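Local coordinates for periplasmic molybdate-binding protein (PDB 1ATG) that probably binds molybdate in the periplasm for an ABC transporter, and holds tungstate in this crystal between its two domains, at residues Gly19-Gln24 / Met210-Gly215; Lys62-Gly67 / Gly72-Tyr77. All coordinates share one frame; numbering follows the deposited sequence. Where two conformers were deposited one is given.

Interaction 1: residues Gly19-Gln24 / Met210-Gly215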
loop_
_atom_site.group_PDB
_atom_site.type_symbol
_atom_site.label_atom_id
_atom_site.label_comp_id
_atom_site.label_asym_id
_atom_site.label_seq_id
_atom_site.Cartn_x
_atom_site.Cartn_y
_atom_site.Cartn_z
ATOM N N GLY A 19 5.474 15.396 -7.264
ATOM C CA GLY A 19 5.424 16.257 -8.433
ATOM C C GLY A 19 4.655 17.537 -8.115
ATOM O O GLY A 19 5.096 18.650 -8.456
ATOM N N GLN A 20 3.500 17.410 -7.465
ATOM C CA GLN A 20 2.721 18.591 -7.108
ATOM C C GLN A 20 3.430 19.418 -6.053
ATOM O O GLN A 20 3.429 20.669 -6.149
ATOM C CB GLN A 20 1.329 18.164 -6.653
ATOM C CG GLN A 20 0.424 19.310 -6.225
ATOM C CD GLN A 20 0.177 20.332 -7.309
ATOM O OE1 GLN A 20 -0.177 21.489 -7.016
ATOM N NE2 GLN A 20 0.370 19.992 -8.573
ATOM N N PHE A 21 4.052 18.821 -5.058
ATOM C CA PHE A 21 4.745 19.549 -4.004
ATOM C C PHE A 21 5.902 20.334 -4.600
ATOM O O PHE A 21 6.184 21.473 -4.196
ATOM C CB PHE A 21 5.218 18.574 -2.930
ATOM C CG PHE A 21 5.893 19.184 -1.737
ATOM C CD1 PHE A 21 5.183 19.965 -0.835
ATOM C CD2 PHE A 21 7.241 18.964 -1.504
ATOM C CE1 PHE A 21 5.806 20.507 0.270
ATOM C CE2 PHE A 21 7.865 19.509 -0.398
ATOM C CZ PHE A 21 7.151 20.288 0.493
ATOM N N ALA A 22 6.591 19.739 -5.575
ATOM C CA ALA A 22 7.689 20.410 -6.273
ATOM C C ALA A 22 7.179 21.575 -7.095
ATOM O O ALA A 22 7.783 22.671 -7.050
ATOM C CB ALA A 22 8.397 19.384 -7.152
ATOM N N LYS A 23 6.088 21.435 -7.816
ATOM C CA LYS A 23 5.516 22.531 -8.585
ATOM C C LYS A 23 5.166 23.685 -7.649
ATOM O O LYS A 23 5.433 24.859 -7.955
ATOM C CB LYS A 23 4.276 22.070 -9.339
ATOM C CG LYS A 23 3.429 23.129 -10.011
ATOM C CD LYS A 23 2.195 22.548 -10.681
ATOM C CE LYS A 23 1.326 23.624 -11.307
ATOM N NZ LYS A 23 1.904 24.143 -12.577
ATOM N N GLN A 24 4.528 23.388 -6.520
ATOM C CA GLN A 24 4.105 24.437 -5.610
ATOM C C GLN A 24 5.223 25.126 -4.863
ATOM O O GLN A 24 5.138 26.356 -4.681
ATOM C CB GLN A 24 3.141 23.818 -4.577
ATOM C CG GLN A 24 1.819 23.392 -5.179
ATOM C CD GLN A 24 0.915 22.778 -4.121
ATOM O OE1 GLN A 24 1.097 23.031 -2.931
ATOM N NE2 GLN A 24 -0.064 22.016 -4.575
ATOM N N MET A 210 4.904 17.019 5.701
ATOM C CA MET A 210 3.898 16.304 6.474
ATOM C C MET A 210 2.641 17.155 6.644
ATOM O O MET A 210 1.523 16.634 6.590
ATOM C CB MET A 210 4.458 15.834 7.809
ATOM C CG MET A 210 5.511 14.740 7.666
ATOM S SD MET A 210 4.861 13.116 7.232
ATOM C CE MET A 210 4.599 12.464 8.887
ATOM N N SER A 211 2.812 18.467 6.825
ATOM C CA SER A 211 1.681 19.381 6.913
ATOM C C SER A 211 0.968 19.474 5.566
ATOM O O SER A 211 -0.254 19.388 5.476
ATOM C CB SER A 211 2.112 20.783 7.355
ATOM O OG SER A 211 1.038 21.709 7.219
ATOM N N TRP A 212 1.736 19.576 4.494
ATOM C CA TRP A 212 1.209 19.652 3.143
ATOM C C TRP A 212 0.400 18.406 2.781
ATOM O O TRP A 212 -0.643 18.465 2.135
ATOM C CB TRP A 212 2.354 19.842 2.140
ATOM C CG TRP A 212 1.865 19.962 0.727
ATOM C CD1 TRP A 212 1.417 21.083 0.089
ATOM C CD2 TRP A 212 1.794 18.898 -0.229
ATOM N NE1 TRP A 212 1.042 20.771 -1.191
ATOM C CE2 TRP A 212 1.275 19.432 -1.418
ATOM C CE3 TRP A 212 2.108 17.528 -0.188
ATOM C CZ2 TRP A 212 1.063 18.668 -2.554
ATOM C CZ3 TRP A 212 1.909 16.777 -1.331
ATOM C CH2 TRP A 212 1.389 17.335 -2.497
ATOM N N MET A 213 0.866 17.236 3.257
ATOM C CA MET A 213 0.166 15.982 3.028
ATOM C C MET A 213 -1.246 15.940 3.575
ATOM O O MET A 213 -2.047 15.108 3.129
ATOM C CB MET A 213 0.959 14.837 3.669
ATOM C CG MET A 213 2.167 14.421 2.840
ATOM S SD MET A 213 1.746 13.616 1.284
ATOM C CE MET A 213 0.728 12.255 1.864
ATOM N N LYS A 214 -1.560 16.824 4.525
ATOM C CA LYS A 214 -2.891 16.909 5.093
ATOM C C LYS A 214 -3.741 17.975 4.404
ATOM O O LYS A 214 -4.918 18.097 4.709
ATOM C CB LYS A 214 -2.797 17.295 6.587
ATOM C CG LYS A 214 -1.947 16.341 7.412
ATOM C CD LYS A 214 -1.689 16.881 8.815
ATOM C CE LYS A 214 -0.836 15.929 9.635
ATOM N NZ LYS A 214 0.589 15.940 9.225
ATOM N N GLY A 215 -3.154 18.759 3.513
ATOM C CA GLY A 215 -3.818 19.879 2.863
ATOM C C GLY A 215 -4.705 19.455 1.720
ATOM O O GLY A 215 -4.732 18.294 1.285
#

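Interaction 2: residues Lys62-Gly67 / Gly72-Tyr77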
loop_
_atom_site.group_PDB
_atom_site.type_symbol
_atom_site.label_atom_id
_atom_site.label_comp_id
_atom_site.label_asym_id
_atom_site.label_seq_id
_atom_site.Cartn_x
_atom_site.Cartn_y
_atom_site.Cartn_z
ATOM N N LYS A 62 5.459 1.272 16.323
ATOM C CA LYS A 62 6.669 0.688 16.896
ATOM C C LYS A 62 7.835 1.654 16.821
ATOM O O LYS A 62 8.576 1.802 17.814
ATOM C CB LYS A 62 7.020 -0.624 16.192
ATOM C CG LYS A 62 6.086 -1.768 16.542
ATOM C CD LYS A 62 6.184 -2.925 15.566
ATOM C CE LYS A 62 7.457 -3.735 15.726
ATOM N NZ LYS A 62 7.641 -4.687 14.590
ATOM N N LEU A 63 8.010 2.364 15.713
ATOM C CA LEU A 63 9.077 3.343 15.579
ATOM C C LEU A 63 8.905 4.457 16.609
ATOM O O LEU A 63 9.892 4.922 17.197
ATOM C CB LEU A 63 9.106 3.944 14.172
ATOM C CG LEU A 63 9.554 2.971 13.076
ATOM C CD1 LEU A 63 9.315 3.609 11.720
ATOM C CD2 LEU A 63 11.015 2.568 13.261
ATOM N N ASP A 64 7.670 4.899 16.828
ATOM C CA ASP A 64 7.396 5.948 17.809
ATOM C C ASP A 64 7.752 5.456 19.206
ATOM O O ASP A 64 8.467 6.132 19.960
ATOM C CB ASP A 64 5.930 6.354 17.734
ATOM C CG ASP A 64 5.650 7.814 18.012
ATOM O OD1 ASP A 64 6.537 8.528 18.531
ATOM O OD2 ASP A 64 4.523 8.266 17.702
ATOM N N ASN A 65 7.292 4.266 19.573
ATOM C CA ASN A 65 7.554 3.664 20.868
ATOM C C ASN A 65 9.034 3.414 21.132
ATOM O O ASN A 65 9.498 3.565 22.268
ATOM C CB ASN A 65 6.820 2.323 20.997
ATOM C CG ASN A 65 5.316 2.447 21.004
ATOM O OD1 ASN A 65 4.765 3.528 21.207
ATOM N ND2 ASN A 65 4.643 1.323 20.767
ATOM N N GLN A 66 9.786 3.023 20.114
ATOM C CA GLN A 66 11.200 2.721 20.224
ATOM C C GLN A 66 12.117 3.929 20.105
ATOM O O GLN A 66 13.340 3.782 20.169
ATOM C CB GLN A 66 11.581 1.685 19.154
ATOM C CG GLN A 66 10.898 0.348 19.380
ATOM C CD GLN A 66 10.632 -0.434 18.111
ATOM O OE1 GLN A 66 11.114 -0.085 17.036
ATOM N NE2 GLN A 66 9.850 -1.496 18.262
ATOM N N GLY A 67 11.569 5.112 19.896
ATOM C CA GLY A 67 12.323 6.341 19.813
ATOM C C GLY A 67 12.909 6.677 18.461
ATOM O O GLY A 67 13.735 7.587 18.368
ATOM N N GLY A 72 5.096 13.085 18.070
ATOM C CA GLY A 72 4.020 13.922 17.571
ATOM C C GLY A 72 3.854 13.965 16.065
ATOM O O GLY A 72 2.923 14.623 15.574
ATOM N N SER A 73 4.703 13.299 15.288
ATOM C CA SER A 73 4.611 13.341 13.840
ATOM C C SER A 73 3.756 12.236 13.231
ATOM O O SER A 73 3.414 12.357 12.043
ATOM C CB SER A 73 5.996 13.248 13.189
ATOM O OG SER A 73 6.561 11.953 13.344
ATOM N N ARG A 74 3.408 11.224 13.991
ATOM C CA ARG A 74 2.623 10.121 13.424
ATOM C C ARG A 74 1.183 10.480 13.117
ATOM O O ARG A 74 0.473 11.026 13.969
ATOM C CB ARG A 74 2.664 8.967 14.433
ATOM C CG ARG A 74 2.061 7.688 13.855
ATOM C CD ARG A 74 2.540 6.499 14.685
ATOM N NE ARG A 74 2.237 6.709 16.102
ATOM C CZ ARG A 74 1.039 6.461 16.610
ATOM N NH1 ARG A 74 0.040 5.999 15.879
ATOM N NH2 ARG A 74 0.829 6.675 17.912
ATOM N N PHE A 75 0.710 10.135 11.916
ATOM C CA PHE A 75 -0.674 10.390 11.552
ATOM C C PHE A 75 -1.112 9.452 10.426
ATOM O O PHE A 75 -0.285 8.852 9.736
ATOM C CB PHE A 75 -0.882 11.851 11.164
ATOM C CG PHE A 75 -0.445 12.221 9.779
ATOM C CD1 PHE A 75 0.887 12.383 9.465
ATOM C CD2 PHE A 75 -1.377 12.429 8.767
ATOM C CE1 PHE A 75 1.282 12.730 8.186
ATOM C CE2 PHE A 75 -1.001 12.763 7.488
ATOM C CZ PHE A 75 0.333 12.926 7.200
ATOM N N THR A 76 -2.416 9.307 10.323
ATOM C CA THR A 76 -3.006 8.505 9.248
ATOM C C THR A 76 -3.106 9.345 7.993
ATOM O O THR A 76 -3.903 10.302 7.968
ATOM C CB THR A 76 -4.381 7.970 9.651
ATOM O OG1 THR A 76 -4.161 7.143 10.801
ATOM C CG2 THR A 76 -5.021 7.160 8.543
ATOM N N TYR A 77 -2.343 9.037 6.956
ATOM C CA TYR A 77 -2.335 9.811 5.722
ATOM C C TYR A 77 -3.269 9.258 4.657
ATOM O O TYR A 77 -3.598 9.976 3.702
ATOM C CB TYR A 77 -0.911 9.936 5.155
ATOM C CG TYR A 77 -0.346 8.639 4.633
ATOM C CD1 TYR A 77 0.297 7.745 5.478
ATOM C CD2 TYR A 77 -0.442 8.290 3.299
ATOM C CE1 TYR A 77 0.806 6.540 5.003
ATOM C CE2 TYR A 77 0.044 7.089 2.810
ATOM C CZ TYR A 77 0.661 6.232 3.677
ATOM O OH TYR A 77 1.149 5.036 3.183
#

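Interaction 1: residues Gly19-Gln24 / Met210-Gly215
Trp-212 reaches across to helix 11-25 and meets three of its residues, Gln-20, Phe-21 and Gln-24. Phe-21 lies over one face of the indole. Its CD1 comes within 3.6 Å of Trp-212 CD2, and its CB sits 4.0 Å from the centroid of the six-membered ring, almost on the ring normal, in a CH-pi contact. The phenyl ring meets the five-membered ring of the indole obliquely, with the planes at 57°. The glutamines meet the indole rim instead. Trp-212 NE1 donates a bent hydrogen bond to Gln-24 OE1 at 2.9 Å, with an N-H...O angle of 143°. The nitrogen lies above the plane of the amide carbonyl. Gln-20 CG touches the benzo edge at Trp-212 CZ2, 3.8 Å away. One turn of helix separates the two glutamines. Gln-24 NE2 points at Gln-20 OE1, at a distance too short to be trusted as modelled. Trp-212 has CG anti to its own N (chi1 -179°), and this sends the indole out toward helix 11-25. An alanine here would remove the indole, which would probably uncover one side of Phe-21 and leave Gln-24 OE1 without its N-H donor. Phe-21 also packs edge-to-face with Phe-209. Behind Trp-212, a type I turn to Gly-215 links helix 203-212 to helix 216-224, and Gly-215 is the N-cap of the latter. The contact therefore joins an early helix of the chain to two late ones. Helix 216-224 adds Ala-218 beside Trp-212 and Ile-221 beside Gln-20, while Met-210 and Met-213 pack on strands 51-53 and 75-86.

Interaction 2: residues Lys62-Gly67 / Gly72-Tyr77
Asp-64 and Arg-74 face each other where the last turn of helix 58-65 passes the chain leading into strand 75-86, their CA atoms 7.7 Å apart. This is a surface salt bridge across a short helix-to-strand connection in the periplasmic binding protein fold. The helix closes with a Schellman motif. Gly-67 takes a positive phi, and the chain then turns back toward the sheet. Gly-72 also has positive phi, just before the strand is entered. Asp-64 and Arg-74 both point their CB atoms at the opposite segment. The Arg-74 chain runs out extended from its backbone (chi1 -171°) until it bends at chi3, and the bend turns NE toward the helix. Only one carboxylate oxygen takes part in the pairing, so the bridge is not the two-pronged kind. The carboxylate and guanidinium planes are 72° apart. The far end of the guanidinium has another partner, since Arg-74 NH1 is hydrogen-bonded to Gln-193 OE1 on strand 191-196. Arg-74 thus ties the helix end to a neighbouring strand of the sheet, and its side chain also rests on Val-195. Two anchors hold its group in place, which probably limits how far it can swing. Ser-73 OG bonds to Leu-70 O and to Ile-196 N, pinning the backbone just before Arg-74. On the helix, Leu-63 packs against helix 36-44. The bridge itself is a single bond: Arg-74 NE donates in its guanidinium plane to the anti lone pair of Asp-64 OD2, 3.2 Å away and nearly straight at 165°.

In the fold
The centres of interactions 1 and 2 lie about 20 Å apart, and both are away from the tungstate pocket. Along the chain, interaction 2 is local and nested inside the long loop that interaction 1 closes. Residues 19-24 come first, then 62-67 and 72-77, and 210-215 last. The sheet links the two. Strand 75-86 runs through the second segment of interaction 2, and its Phe-75 packs against residues of 210-215. Met-210 CE lies 3.4 Å from Phe-75 CE1, and Lys-214 makes a cation-pi contact with the same ring. Interaction 1 thus joins an early helix to a late one, while interaction 2 ties helix 58-65 to the lead-in of strand 75-86.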